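Local structure of trichomaglin (Trichosanthes lepiniana, 1SGL) at residues P111-E116 / K185-R190. The protein is an S-like ribonuclease of the T2 family and so probably cleaves the phosphodiester bonds of single-stranded RNA. Sequence-based numbering, arbitrary orientation.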
# COMPACT_ATOMS: atom_id res chain seq x y z
N PRO A 111 -3.20 19.11 9.57
CA PRO A 111 -1.93 19.25 10.29
C PRO A 111 -1.47 18.00 11.06
O PRO A 111 -0.51 18.07 11.82
CB PRO A 111 -2.22 20.40 11.23
CG PRO A 111 -3.61 20.06 11.67
CD PRO A 111 -4.30 19.70 10.36
N VAL A 112 -2.16 16.88 10.89
CA VAL A 112 -1.75 15.66 11.59
C VAL A 112 -0.38 15.27 11.05
O VAL A 112 0.49 14.83 11.79
CB VAL A 112 -2.75 14.51 11.36
CG1 VAL A 112 -2.39 13.34 12.25
CG2 VAL A 112 -4.17 14.98 11.64
N ILE A 113 -0.22 15.42 9.74
CA ILE A 113 1.04 15.13 9.06
C ILE A 113 1.44 16.44 8.39
O ILE A 113 0.69 16.96 7.57
CB ILE A 113 0.89 14.04 7.98
CG1 ILE A 113 0.53 12.70 8.64
CG2 ILE A 113 2.17 13.93 7.16
CD1 ILE A 113 0.38 11.56 7.66
N LYS A 114 2.60 16.97 8.74
CA LYS A 114 3.05 18.22 8.15
C LYS A 114 4.30 18.09 7.30
O LYS A 114 5.40 17.91 7.82
CB LYS A 114 3.32 19.26 9.25
CG LYS A 114 2.10 19.62 10.09
CD LYS A 114 2.45 20.67 11.13
CE LYS A 114 1.26 21.00 12.02
NZ LYS A 114 1.57 22.11 12.97
N GLY A 115 4.13 18.17 5.98
CA GLY A 115 5.28 18.09 5.10
C GLY A 115 5.70 16.71 4.61
O GLY A 115 5.38 15.69 5.22
N GLU A 116 6.44 16.72 3.51
CA GLU A 116 6.95 15.52 2.87
C GLU A 116 7.66 14.56 3.81
O GLU A 116 7.27 13.40 3.92
CB GLU A 116 7.93 15.88 1.76
CG GLU A 116 7.29 16.28 0.48
CD GLU A 116 8.31 16.54 -0.60
OE1 GLU A 116 9.12 15.64 -0.87
OE2 GLU A 116 8.30 17.65 -1.16
N LYS A 185 -6.29 9.12 14.29
CA LYS A 185 -5.39 10.27 14.24
C LYS A 185 -4.12 10.05 15.05
O LYS A 185 -3.09 10.66 14.76
CB LYS A 185 -6.08 11.53 14.76
CG LYS A 185 -7.34 11.93 14.02
CD LYS A 185 -7.04 12.37 12.61
CE LYS A 185 -8.31 12.88 11.93
NZ LYS A 185 -8.84 14.13 12.54
N ASP A 186 -4.18 9.19 16.06
CA ASP A 186 -3.02 8.90 16.89
C ASP A 186 -2.22 7.72 16.32
O ASP A 186 -1.32 7.19 16.96
CB ASP A 186 -3.44 8.59 18.33
CG ASP A 186 -3.81 9.84 19.12
OD1 ASP A 186 -4.17 9.70 20.31
OD2 ASP A 186 -3.73 10.95 18.56
N PHE A 187 -2.58 7.31 15.11
CA PHE A 187 -1.90 6.23 14.43
C PHE A 187 -1.98 4.89 15.14
O PHE A 187 -1.06 4.08 15.05
CB PHE A 187 -0.45 6.62 14.17
CG PHE A 187 -0.31 7.77 13.21
CD1 PHE A 187 -0.58 7.60 11.86
CD2 PHE A 187 -0.01 9.05 13.67
CE1 PHE A 187 -0.53 8.68 10.97
CE2 PHE A 187 0.04 10.14 12.80
CZ PHE A 187 -0.23 9.95 11.45
N LYS A 188 -3.06 4.66 15.86
CA LYS A 188 -3.27 3.37 16.50
C LYS A 188 -4.21 2.61 15.57
O LYS A 188 -5.11 3.20 14.96
CB LYS A 188 -3.92 3.53 17.88
CG LYS A 188 -2.93 3.74 19.01
CD LYS A 188 -2.09 4.99 18.80
CE LYS A 188 -0.98 5.08 19.85
NZ LYS A 188 -0.15 6.31 19.69
N PRO A 189 -4.00 1.29 15.42
CA PRO A 189 -4.86 0.48 14.55
C PRO A 189 -6.34 0.50 14.92
O PRO A 189 -6.70 0.53 16.10
CB PRO A 189 -4.24 -0.91 14.66
CG PRO A 189 -2.78 -0.61 14.91
CD PRO A 189 -2.86 0.50 15.92
N ARG A 190 -7.18 0.47 13.90
CA ARG A 190 -8.63 0.48 14.06
C ARG A 190 -9.21 -0.44 12.99
O ARG A 190 -8.71 -0.48 11.86
CB ARG A 190 -9.16 1.90 13.86
CG ARG A 190 -8.89 2.82 15.03
CD ARG A 190 -9.76 2.43 16.22
NE ARG A 190 -9.51 3.27 17.39
CZ ARG A 190 -8.50 3.10 18.23
NH1 ARG A 190 -7.63 2.13 18.03
NH2 ARG A 190 -8.35 3.92 19.27
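Val112 meets Lys185 and Phe187, and Ile113 meets Phe187, where the loop leading into helix 116-129 packs against the hairpin turn that joins antiparallel strands 176-184 and 189-190 in the ribonuclease T2 fold. Val112 uses both methyls, each on a different part of the turn. From CB, which points at the turn, Val112 CG1 lies anti to the backbone N (chi1 -172°) and reaches the carbonyl O of Lys185 at 3.7 Å; the same methyl also sits obliquely beside the Phe187 ring, with Phe187 CE2 4.1 Å from Val112 CG1. Val112 CG2, the other branch, meets the lysine chain 4.0 Å away at Lys185 CD. Bends at chi2 and chi4 shape that chain, which runs across Val112 at about a right angle, and the ammonium end makes a cation-pi contact with Phe5.

Phe187 enters with its far end, CE2 and CZ, rather than with CB. It has a left-handed backbone conformation (phi 62°, psi 30°) in the turn, and its ring stretches from there towards the loop. The ring also meets that of Phe8 on strand 7-14, the two planes nearly parallel, while Lys122 of helix 116-129 adds a cation-pi contact. The turn itself is braced by polar bonds: Lys188 NZ donates to Asp186 O at 3.1 Å, and Asp184 OD1 accepts from the backbone N of Lys188. The contact thus joins the approach to helix 116-129 to the turn after strand 176-184. Buried Ile113 completes it, Ile113 CG1 meeting the edge of the Phe187 ring near its plane, 4.0 Å from Phe187 CZ.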